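Local coordinates for aerobactin synthase IucA (PDB 5JM8), which probably uses ATP to join citrate to a hydroxylated, acetylated lysine during synthesis of the siderophore aerobactin, at residues 16-21 with 145-150; 512-517 with 532-537; 307-312 with 462-467; 200-205 with 223-228. One frame throughout, in Å; residues are numbered along the deposited sequence.

Interaction 1 of 4, residues 16-21 with 145-150; sequences AQCFLN and LLVGHA. With ATP (adenosine-5'-triphosphate), chain I.
Cys18 puts its sulfur against Val147, with SG 3.3 Å from Val147 CG1, and this short approach is the tight part of the contact. The torsion explains it: SG lies opposite the carbonyl carbon and beside the backbone N (chi1 -67°), which aims it off helix 14-26 at the loop. Next to the valine methyl, SG also passes 3.6 Å from the carbonyl oxygen His149 O. One residue further, the backbones come close, since Cys18 CA meets Ala150 O at 3.5 Å as a CA-H...O contact with 146° at the hydrogen. Beyond this point the packing slackens, for Ala150 is partly exposed. Along the helix surface Gln17 NE2 gives Asn21 OD1 a 2.7 Å hydrogen bond, with the acceptor almost in the Gln17 amide plane.

The far side of the loop faces the nucleotide. The His149 ring holds one face over the adenine, with ATP C6 3.3 Å above the ring plane and displaced toward its rim, while Leu145 CD2 lies 3.5 Å from ATP C8. His149 ND1 accepts a bond from Phe151 N, which restrains the ring's rotation. The helix thus packs against the side of the loop away from the adenine through van der Waals contact and a CA-H...O contact, while Gln17 OE1 and Asn21 ND2 bond to Phe65 N and His63 O.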
# COMPACT_ATOMS: atom_id res chain seq x y z
N ALA A 16 35.01 2.38 -19.97
CA ALA A 16 36.40 2.66 -20.29
C ALA A 16 37.04 3.50 -19.19
O ALA A 16 38.22 3.36 -18.89
CB ALA A 16 36.51 3.38 -21.63
N GLN A 17 36.24 4.38 -18.58
CA GLN A 17 36.74 5.27 -17.55
C GLN A 17 37.23 4.49 -16.34
O GLN A 17 38.11 4.95 -15.61
CB GLN A 17 35.67 6.27 -17.14
CG GLN A 17 36.21 7.52 -16.46
CD GLN A 17 36.96 8.43 -17.42
OE1 GLN A 17 36.41 8.89 -18.42
NE2 GLN A 17 38.23 8.69 -17.11
N CYS A 18 36.66 3.31 -16.12
CA CYS A 18 37.08 2.43 -15.03
C CYS A 18 38.46 1.87 -15.31
O CYS A 18 39.33 1.89 -14.44
CB CYS A 18 36.09 1.29 -14.85
SG CYS A 18 34.46 1.80 -14.25
N PHE A 19 38.65 1.36 -16.52
CA PHE A 19 39.95 0.85 -16.95
C PHE A 19 41.01 1.93 -16.82
O PHE A 19 42.08 1.70 -16.26
CB PHE A 19 39.86 0.34 -18.39
CG PHE A 19 41.18 -0.13 -18.95
CD1 PHE A 19 42.04 0.75 -19.58
CD2 PHE A 19 41.54 -1.47 -18.87
CE1 PHE A 19 43.24 0.32 -20.10
CE2 PHE A 19 42.75 -1.91 -19.39
CZ PHE A 19 43.60 -1.01 -20.00
N LEU A 20 40.68 3.12 -17.32
CA LEU A 20 41.64 4.21 -17.38
C LEU A 20 41.92 4.84 -16.01
O LEU A 20 43.07 5.05 -15.65
CB LEU A 20 41.15 5.28 -18.36
CG LEU A 20 41.02 4.83 -19.81
CD1 LEU A 20 40.36 5.91 -20.66
CD2 LEU A 20 42.38 4.46 -20.40
N ASN A 21 40.87 5.13 -15.25
CA ASN A 21 41.03 5.72 -13.92
C ASN A 21 41.76 4.78 -12.98
O ASN A 21 42.58 5.20 -12.16
CB ASN A 21 39.68 6.10 -13.31
CG ASN A 21 39.07 7.33 -13.97
OD1 ASN A 21 39.60 7.85 -14.95
ND2 ASN A 21 37.94 7.78 -13.43
N LEU A 145 23.38 -0.45 -10.14
CA LEU A 145 24.80 -0.34 -10.46
C LEU A 145 25.11 -1.05 -11.78
O LEU A 145 25.10 -2.28 -11.85
CB LEU A 145 25.65 -0.92 -9.33
CG LEU A 145 27.17 -0.83 -9.50
CD1 LEU A 145 27.64 0.61 -9.47
CD2 LEU A 145 27.89 -1.66 -8.44
N LEU A 146 25.41 -0.26 -12.81
CA LEU A 146 25.71 -0.79 -14.13
C LEU A 146 27.18 -0.63 -14.49
O LEU A 146 27.68 -1.31 -15.38
CB LEU A 146 24.85 -0.09 -15.20
CG LEU A 146 23.33 -0.24 -15.08
CD1 LEU A 146 22.66 0.39 -16.28
CD2 LEU A 146 22.91 -1.71 -14.93
N VAL A 147 27.87 0.27 -13.80
CA VAL A 147 29.29 0.50 -14.05
C VAL A 147 30.14 -0.49 -13.28
O VAL A 147 31.18 -0.94 -13.76
CB VAL A 147 29.71 1.93 -13.66
CG1 VAL A 147 31.22 2.11 -13.81
CG2 VAL A 147 28.97 2.95 -14.51
N GLY A 148 29.71 -0.82 -12.06
CA GLY A 148 30.45 -1.73 -11.21
C GLY A 148 31.51 -0.98 -10.42
O GLY A 148 31.34 0.19 -10.11
N HIS A 149 32.60 -1.67 -10.10
CA HIS A 149 33.70 -1.07 -9.36
C HIS A 149 34.37 0.02 -10.19
O HIS A 149 34.85 -0.23 -11.30
CB HIS A 149 34.72 -2.13 -8.95
CG HIS A 149 35.59 -1.72 -7.80
ND1 HIS A 149 36.34 -0.56 -7.80
CD2 HIS A 149 35.83 -2.33 -6.62
CE1 HIS A 149 37.00 -0.47 -6.67
NE2 HIS A 149 36.71 -1.52 -5.93
N ALA A 150 34.41 1.23 -9.65
CA ALA A 150 34.85 2.40 -10.41
C ALA A 150 36.35 2.38 -10.68
O ALA A 150 36.82 3.05 -11.60
CB ALA A 150 34.46 3.67 -9.67
PG ATP I . 27.84 -9.38 0.10
O1G ATP I . 26.55 -9.94 -0.44
O2G ATP I . 27.77 -7.91 0.42
O3G ATP I . 28.45 -10.20 1.21
PB ATP I . 30.39 -9.97 -1.18
O1B ATP I . 30.63 -10.64 -2.51
O2B ATP I . 30.70 -10.72 0.10
O3B ATP I . 28.86 -9.43 -1.16
PA ATP I . 32.72 -8.35 -1.56
O1A ATP I . 33.45 -9.65 -1.34
O2A ATP I . 33.18 -7.09 -0.87
O3A ATP I . 31.17 -8.56 -1.17
O5' ATP I . 32.63 -8.02 -3.13
C5' ATP I . 31.95 -6.84 -3.53
C4' ATP I . 31.30 -6.99 -4.90
O4' ATP I . 30.69 -5.74 -5.24
C3' ATP I . 32.28 -7.34 -6.00
O3' ATP I . 31.79 -8.46 -6.75
C2' ATP I . 32.38 -6.10 -6.87
O2' ATP I . 32.37 -6.42 -8.26
C1' ATP I . 31.15 -5.28 -6.51
N9 ATP I . 31.46 -3.84 -6.42
C8 ATP I . 30.87 -2.89 -7.17
N7 ATP I . 31.35 -1.66 -6.87
C5 ATP I . 32.27 -1.82 -5.90
C6 ATP I . 33.16 -0.93 -5.13
N6 ATP I . 33.13 0.41 -5.36
N1 ATP I . 33.97 -1.49 -4.21
C2 ATP I . 33.99 -2.82 -3.98
N3 ATP I . 33.21 -3.68 -4.65
C4 ATP I . 32.34 -3.26 -5.61

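Interaction 2 of 4, residues 512-517 with 532-537; sequences RVRTLL and YVLENP
Leu534 sets one branch between Arg514 and Leu517, residues nearly one turn apart on helix 506-521. Its CD2 is 3.6 Å from Arg514 CG and 4.1 Å from Leu517 CB, and it also lies 3.9 Å from the carbonyl oxygen Arg514 O. The other branch, CD1, lies 4.1 Å from Leu517 O. Beside this, Leu517 CD1 meets Val533 CG1 at 3.9 Å, the two side chains crossing at about a right angle. All of these approaches lie at ordinary van der Waals separations, and the two segments together bury 166 Å².

The torsions account for which atoms touch. Arg514 carries CG opposite its own backbone N (chi1 -179°), and it is this aliphatic base of the chain that takes the leucine methyl, the two side chains meeting at an oblique angle. Leu534 holds CG beside its backbone N (chi1 -70°), spreading both methyls over the facing helix.

In the next shell, Leu517 and Val533 both rest on Leu487 of helix 475-500 and on Leu571, while Leu517 also touches Phe414 of helix 394-420. Asn569 ND2 bonds to both Val533 O and Asn536 O at the end of helix 528-535, where Asn536 is the first residue to leave helical angles. The geometry is that of two consecutive helices joined by a short connection and packed through aliphatic side chains against helices 394-420 and 475-500, within the part of the chain matching the FhuF-like family.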
# COMPACT_ATOMS: atom_id res chain seq x y z
N ARG A 512 35.72 19.42 4.90
CA ARG A 512 34.64 19.17 5.85
C ARG A 512 34.83 17.85 6.58
O ARG A 512 34.68 17.77 7.79
CB ARG A 512 33.28 19.16 5.15
CG ARG A 512 32.79 20.53 4.74
CD ARG A 512 31.30 20.52 4.43
NE ARG A 512 30.78 21.88 4.30
CZ ARG A 512 30.18 22.56 5.28
NH1 ARG A 512 30.01 22.02 6.48
NH2 ARG A 512 29.75 23.79 5.05
N VAL A 513 35.15 16.82 5.81
CA VAL A 513 35.37 15.49 6.36
C VAL A 513 36.50 15.52 7.38
O VAL A 513 36.39 14.94 8.46
CB VAL A 513 35.69 14.47 5.26
CG1 VAL A 513 35.94 13.10 5.86
CG2 VAL A 513 34.55 14.41 4.25
N ARG A 514 37.59 16.21 7.03
CA ARG A 514 38.75 16.31 7.91
C ARG A 514 38.37 16.92 9.25
O ARG A 514 38.75 16.41 10.30
CB ARG A 514 39.85 17.14 7.25
CG ARG A 514 41.12 17.26 8.08
CD ARG A 514 42.14 18.16 7.39
NE ARG A 514 41.59 19.47 7.08
CZ ARG A 514 42.13 20.33 6.23
NH1 ARG A 514 43.26 20.03 5.60
NH2 ARG A 514 41.55 21.50 6.00
N THR A 515 37.63 18.02 9.20
CA THR A 515 37.16 18.71 10.40
C THR A 515 36.43 17.75 11.33
O THR A 515 36.70 17.70 12.53
CB THR A 515 36.20 19.88 10.05
OG1 THR A 515 36.87 20.81 9.21
CG2 THR A 515 35.74 20.59 11.32
N LEU A 516 35.49 16.99 10.77
CA LEU A 516 34.68 16.08 11.57
C LEU A 516 35.48 14.85 12.00
O LEU A 516 35.25 14.32 13.09
CB LEU A 516 33.44 15.67 10.78
CG LEU A 516 32.52 16.85 10.41
CD1 LEU A 516 31.36 16.39 9.55
CD2 LEU A 516 32.02 17.57 11.65
N LEU A 517 36.41 14.41 11.17
CA LEU A 517 37.29 13.30 11.53
C LEU A 517 38.21 13.70 12.67
O LEU A 517 38.60 12.87 13.49
CB LEU A 517 38.12 12.84 10.33
CG LEU A 517 37.43 12.04 9.21
CD1 LEU A 517 38.40 11.75 8.08
CD2 LEU A 517 36.84 10.75 9.74
N TYR A 532 46.60 8.26 11.64
CA TYR A 532 47.12 7.82 10.34
C TYR A 532 46.39 8.51 9.19
O TYR A 532 47.02 9.07 8.29
CB TYR A 532 46.98 6.30 10.22
CG TYR A 532 47.57 5.71 8.96
CD1 TYR A 532 48.94 5.51 8.85
CD2 TYR A 532 46.77 5.35 7.88
CE1 TYR A 532 49.49 4.96 7.70
CE2 TYR A 532 47.31 4.80 6.74
CZ TYR A 532 48.67 4.61 6.65
OH TYR A 532 49.21 4.06 5.51
N VAL A 533 45.06 8.47 9.24
CA VAL A 533 44.22 9.10 8.24
C VAL A 533 44.55 10.58 8.06
O VAL A 533 44.72 11.05 6.94
CB VAL A 533 42.72 8.97 8.61
CG1 VAL A 533 41.85 9.87 7.73
CG2 VAL A 533 42.27 7.52 8.52
N LEU A 534 44.63 11.30 9.17
CA LEU A 534 44.74 12.76 9.13
C LEU A 534 46.16 13.28 8.91
O LEU A 534 46.34 14.42 8.47
CB LEU A 534 44.21 13.34 10.44
CG LEU A 534 42.70 13.24 10.65
CD1 LEU A 534 42.36 13.46 12.10
CD2 LEU A 534 41.98 14.25 9.78
N GLU A 535 47.16 12.46 9.20
CA GLU A 535 48.52 12.96 9.37
C GLU A 535 49.59 12.20 8.58
O GLU A 535 50.61 12.78 8.22
CB GLU A 535 48.88 12.95 10.86
CG GLU A 535 47.78 13.54 11.74
CD GLU A 535 48.31 14.49 12.79
OE1 GLU A 535 49.16 14.08 13.60
OE2 GLU A 535 47.87 15.67 12.79
N ASN A 536 49.38 10.91 8.32
CA ASN A 536 50.35 10.15 7.55
C ASN A 536 50.33 10.61 6.09
O ASN A 536 49.28 10.54 5.45
CB ASN A 536 50.07 8.65 7.64
CG ASN A 536 51.31 7.81 7.41
OD1 ASN A 536 52.22 7.79 8.24
ND2 ASN A 536 51.35 7.10 6.29
N PRO A 537 51.48 11.09 5.57
CA PRO A 537 51.50 11.66 4.21
C PRO A 537 51.02 10.70 3.13
O PRO A 537 50.37 11.14 2.18
CB PRO A 537 52.99 12.00 4.00
CG PRO A 537 53.54 12.17 5.36
CD PRO A 537 52.80 11.19 6.22

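Interaction 3 of 4, residues 307-312 with 462-467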
# COMPACT_ATOMS: atom_id res chain seq x y z
N ALA A 307 27.50 -10.36 19.23
CA ALA A 307 26.49 -9.31 19.24
C ALA A 307 25.47 -9.51 20.37
O ALA A 307 24.60 -8.67 20.58
CB ALA A 307 25.78 -9.25 17.90
N GLN A 308 25.59 -10.63 21.08
CA GLN A 308 24.73 -10.91 22.23
C GLN A 308 25.38 -10.47 23.54
O GLN A 308 24.75 -10.53 24.60
CB GLN A 308 24.40 -12.40 22.29
CG GLN A 308 23.51 -12.88 21.16
CD GLN A 308 22.14 -12.22 21.18
OE1 GLN A 308 21.85 -11.34 20.37
NE2 GLN A 308 21.29 -12.64 22.10
N THR A 309 26.63 -10.03 23.47
CA THR A 309 27.36 -9.60 24.65
C THR A 309 26.94 -8.20 25.07
O THR A 309 26.35 -7.45 24.29
CB THR A 309 28.88 -9.62 24.42
OG1 THR A 309 29.23 -8.67 23.41
CG2 THR A 309 29.33 -11.01 24.01
N ASP A 310 27.25 -7.85 26.31
CA ASP A 310 26.82 -6.58 26.88
C ASP A 310 27.59 -5.39 26.28
O ASP A 310 27.06 -4.29 26.19
CB ASP A 310 26.98 -6.59 28.40
CG ASP A 310 26.10 -7.63 29.07
OD1 ASP A 310 25.00 -7.91 28.54
OD2 ASP A 310 26.50 -8.16 30.12
N ASP A 311 28.84 -5.62 25.90
CA ASP A 311 29.65 -4.55 25.31
C ASP A 311 29.16 -4.18 23.92
O ASP A 311 29.19 -3.01 23.53
CB ASP A 311 31.13 -4.95 25.26
CG ASP A 311 31.82 -4.85 26.61
OD1 ASP A 311 31.21 -4.31 27.55
OD2 ASP A 311 32.97 -5.31 26.71
N TRP A 312 28.72 -5.17 23.15
CA TRP A 312 28.04 -4.90 21.89
C TRP A 312 26.79 -4.09 22.18
O TRP A 312 26.49 -3.10 21.51
CB TRP A 312 27.66 -6.18 21.16
CG TRP A 312 26.92 -5.92 19.89
CD1 TRP A 312 25.60 -5.60 19.75
CD2 TRP A 312 27.47 -5.94 18.56
NE1 TRP A 312 25.29 -5.43 18.42
CE2 TRP A 312 26.42 -5.63 17.67
CE3 TRP A 312 28.74 -6.20 18.04
CZ2 TRP A 312 26.61 -5.57 16.30
CZ3 TRP A 312 28.93 -6.14 16.68
CH2 TRP A 312 27.86 -5.83 15.82
N ASP A 462 37.14 -13.12 24.60
CA ASP A 462 37.28 -14.15 25.63
C ASP A 462 35.92 -14.55 26.19
O ASP A 462 35.69 -15.71 26.52
CB ASP A 462 38.18 -13.67 26.78
CG ASP A 462 39.65 -14.00 26.57
OD1 ASP A 462 39.96 -14.97 25.85
OD2 ASP A 462 40.49 -13.29 27.17
N THR A 463 35.04 -13.56 26.30
CA THR A 463 33.73 -13.76 26.92
C THR A 463 32.90 -14.78 26.16
O THR A 463 32.01 -15.42 26.73
CB THR A 463 32.95 -12.43 26.99
OG1 THR A 463 32.72 -11.92 25.68
CG2 THR A 463 33.72 -11.40 27.80
N ILE A 464 33.18 -14.94 24.86
CA ILE A 464 32.52 -15.96 24.04
C ILE A 464 33.52 -17.02 23.57
O ILE A 464 33.17 -17.92 22.81
CB ILE A 464 31.82 -15.33 22.81
CG1 ILE A 464 32.83 -14.60 21.91
CG2 ILE A 464 30.73 -14.37 23.26
CD1 ILE A 464 32.24 -14.15 20.58
N GLY A 465 34.77 -16.90 24.02
CA GLY A 465 35.78 -17.91 23.78
C GLY A 465 36.38 -17.88 22.38
O GLY A 465 36.88 -18.90 21.89
N GLU A 466 36.34 -16.72 21.75
CA GLU A 466 36.88 -16.55 20.41
C GLU A 466 38.10 -15.64 20.42
O GLU A 466 38.34 -14.90 19.47
CB GLU A 466 35.81 -15.98 19.47
CG GLU A 466 34.54 -16.82 19.41
CD GLU A 466 34.65 -17.96 18.42
OE1 GLU A 466 35.63 -17.99 17.64
OE2 GLU A 466 33.75 -18.83 18.41
N ALA A 467 38.86 -15.69 21.51
CA ALA A 467 40.05 -14.87 21.66
C ALA A 467 41.11 -15.23 20.62
O ALA A 467 41.92 -14.39 20.23
CB ALA A 467 40.62 -15.01 23.06
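Thr309 and Ile464 meet because both hold their methyl CG2 opposite the carbonyl carbon, beside the backbone N. In Thr309 this goes with OG1 placed between the backbone N and the carbonyl carbon (chi1 64°), and in Ile464 the CG1 branch takes the corresponding place (chi1 60°). The contact joins a helix N-cap to a helix C-terminal turn: Thr309 occupies the N-cap position of helix 310-318, and Gly465 closes a Schellman motif after the helix that carries Trp460. The positive phi of Gly465 (78°) fits that turn, although the Gly465 N to Asp462 O bond within it, at 2.9 Å, is weak.

The contact is small, 76 Å² in all, and of the three touching residues Thr463 is exposed and the other two partly exposed. The Thr309 side chain stands at roughly a right angle to both Thr463 and Ile464; on the 307-312 side CG2 is the side-chain atom that comes within 4.2 Å of them.

The polar ends are bonded elsewhere. Trp460 NE1 donates to Thr309 OG1, which also pairs with Leu306 O, while Thr463 OG1 pairs with Trp460 O; Trp460 is thus linked to both sides of the contact. A salt bridge from Glu466 OE1 to Arg302 NE ties 462-467 to helix 294-306, which runs just before 307-312. Within 307-312, Ala307 CB sits over the centre of the Trp312 ring, 3.6 Å above its plane. The Thr309 methyl CG2 reaches Ile464 CG2 at 3.7 Å and Thr463 OG1 at 3.9 Å.

Interaction 4 of 4, residues 200-205 with 223-228; sequences QRLTRF and LFPLHP
Phe205 brings one side of its ring obliquely against the Pro225 ring: CE2 is 3.8 Å from Pro225 CB, and CD2 lies 4.1 Å from Pro225 CG. Elsewhere the phenyl ring touches Leu179, Ile277 and Leu348 of neighbouring strands. A second flat group, the Arg204 guanidinium, has Arg201 CD 3.9 Å above one face and displaced toward the rim, on a part of helix 198-209 that does not meet the strand.

Leu202, nearly one turn before Phe205, completes the contact. Its CB rests 3.6 Å from the carbonyl oxygen Leu223 O, and its CD2 reaches Pro225 CD at 4.2 Å, the two side chains meeting at about a right angle. With CG opposite the backbone N (chi1 -175°), the Phe205 ring extends to Pro225. Leu202 covers the backbone at Leu223, two residues earlier in the strand. The axes of helix 200-205 and strand 223-226 approach to 8.2 Å at 69°, so the helix lies steeply across a strand that is outermost, within this chain, in a three-stranded antiparallel sheet.

Toward the sheet, then, the helix offers carbon that packs on carbon and on one carbonyl oxygen. Other parts of its surface are polar: Arg201 and Arg204 both form salt bridges to Asp275, and Gln200 NE2 bonds to Leu217 O of the second subunit.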
# COMPACT_ATOMS: atom_id res chain seq x y z
N GLN A 200 15.12 -25.50 12.67
CA GLN A 200 14.07 -24.50 12.79
C GLN A 200 14.21 -23.35 11.79
O GLN A 200 13.21 -22.82 11.31
CB GLN A 200 14.06 -23.95 14.22
CG GLN A 200 13.56 -24.94 15.26
CD GLN A 200 13.95 -24.56 16.68
OE1 GLN A 200 14.79 -23.68 16.89
NE2 GLN A 200 13.35 -25.22 17.66
N ARG A 201 15.44 -22.95 11.48
CA ARG A 201 15.66 -21.89 10.49
C ARG A 201 15.11 -22.28 9.14
O ARG A 201 14.29 -21.56 8.56
CB ARG A 201 17.15 -21.56 10.32
CG ARG A 201 17.72 -20.44 11.21
CD ARG A 201 16.91 -19.14 11.21
NE ARG A 201 17.46 -18.09 10.36
CZ ARG A 201 18.62 -17.47 10.56
NH1 ARG A 201 19.41 -17.81 11.56
NH2 ARG A 201 19.00 -16.51 9.72
N LEU A 202 15.56 -23.43 8.64
CA LEU A 202 15.18 -23.91 7.32
C LEU A 202 13.67 -24.11 7.24
O LEU A 202 13.07 -23.95 6.18
CB LEU A 202 15.91 -25.21 7.01
CG LEU A 202 17.44 -25.12 7.07
CD1 LEU A 202 18.07 -26.49 6.85
CD2 LEU A 202 17.95 -24.12 6.05
N THR A 203 13.06 -24.46 8.37
CA THR A 203 11.61 -24.59 8.45
C THR A 203 10.96 -23.23 8.25
O THR A 203 10.05 -23.09 7.43
CB THR A 203 11.17 -25.18 9.80
OG1 THR A 203 11.69 -26.51 9.95
CG2 THR A 203 9.65 -25.24 9.88
N ARG A 204 11.41 -22.24 9.01
CA ARG A 204 10.89 -20.89 8.90
C ARG A 204 11.14 -20.32 7.51
O ARG A 204 10.24 -19.78 6.88
CB ARG A 204 11.52 -19.97 9.95
CG ARG A 204 10.84 -18.61 10.07
CD ARG A 204 11.59 -17.67 10.99
NE ARG A 204 12.82 -17.16 10.39
CZ ARG A 204 13.71 -16.40 11.02
NH1 ARG A 204 14.80 -15.98 10.39
NH2 ARG A 204 13.51 -16.06 12.29
N PHE A 205 12.38 -20.46 7.05
CA PHE A 205 12.79 -19.91 5.76
C PHE A 205 11.98 -20.53 4.63
O PHE A 205 11.49 -19.82 3.75
CB PHE A 205 14.29 -20.15 5.53
CG PHE A 205 14.82 -19.52 4.27
CD1 PHE A 205 15.28 -18.21 4.28
CD2 PHE A 205 14.87 -20.24 3.09
CE1 PHE A 205 15.77 -17.63 3.13
CE2 PHE A 205 15.36 -19.66 1.93
CZ PHE A 205 15.81 -18.36 1.95
N LEU A 223 13.80 -29.21 4.01
CA LEU A 223 13.88 -28.40 2.80
C LEU A 223 15.16 -27.56 2.83
O LEU A 223 15.48 -26.94 3.84
CB LEU A 223 12.65 -27.50 2.68
CG LEU A 223 11.31 -28.23 2.57
CD1 LEU A 223 10.16 -27.23 2.63
CD2 LEU A 223 11.24 -29.04 1.28
N PHE A 224 15.87 -27.56 1.71
CA PHE A 224 17.19 -26.96 1.62
C PHE A 224 17.28 -26.04 0.40
O PHE A 224 17.20 -26.51 -0.73
CB PHE A 224 18.25 -28.06 1.56
CG PHE A 224 19.66 -27.57 1.62
CD1 PHE A 224 20.28 -27.35 2.84
CD2 PHE A 224 20.38 -27.34 0.46
CE1 PHE A 224 21.59 -26.91 2.90
CE2 PHE A 224 21.68 -26.89 0.51
CZ PHE A 224 22.29 -26.68 1.73
N PRO A 225 17.45 -24.72 0.62
CA PRO A 225 17.42 -23.78 -0.50
C PRO A 225 18.72 -23.74 -1.30
O PRO A 225 19.80 -23.91 -0.73
CB PRO A 225 17.17 -22.44 0.18
CG PRO A 225 17.84 -22.59 1.50
CD PRO A 225 17.66 -24.03 1.90
N LEU A 226 18.60 -23.52 -2.61
CA LEU A 226 19.76 -23.44 -3.49
C LEU A 226 19.63 -22.31 -4.51
O LEU A 226 18.53 -21.90 -4.87
CB LEU A 226 19.96 -24.76 -4.24
CG LEU A 226 20.69 -25.89 -3.51
CD1 LEU A 226 19.72 -26.74 -2.72
CD2 LEU A 226 21.48 -26.74 -4.49
N HIS A 227 20.78 -21.83 -4.98
CA HIS A 227 20.82 -20.89 -6.09
C HIS A 227 20.53 -21.67 -7.37
O HIS A 227 21.14 -22.72 -7.60
CB HIS A 227 22.19 -20.20 -6.16
CG HIS A 227 22.27 -19.08 -7.16
ND1 HIS A 227 22.10 -19.28 -8.51
CD2 HIS A 227 22.52 -17.76 -6.99
CE1 HIS A 227 22.23 -18.12 -9.14
NE2 HIS A 227 22.49 -17.19 -8.24
N PRO A 228 19.59 -21.18 -8.20
CA PRO A 228 19.17 -21.96 -9.38
C PRO A 228 20.32 -22.41 -10.28
O PRO A 228 20.24 -23.48 -10.87
CB PRO A 228 18.25 -20.99 -10.13
CG PRO A 228 17.72 -20.10 -9.08
CD PRO A 228 18.83 -19.92 -8.09

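Read from the N terminus, the four contacts close in series, with none enclosing or crossing another. Interaction 1 closes a 123-residue excursion, bringing helix 14-26 back to the loop beside the adenine. Interaction 4 follows with a short closure of 17 residues between helix 198-209 and strand 221-226, on the opposite side of the chain's centre. Interaction 3 spans 149 residues and joins the IucA/IucC part of the chain to the FhuF-like part. Interaction 2 closes last, between helices 506-521 and 528-535. Interactions 3 and 4 come nearest, about 11 Å between nearest atoms, whereas the centres of interactions 2 and 4 lie 46 Å apart.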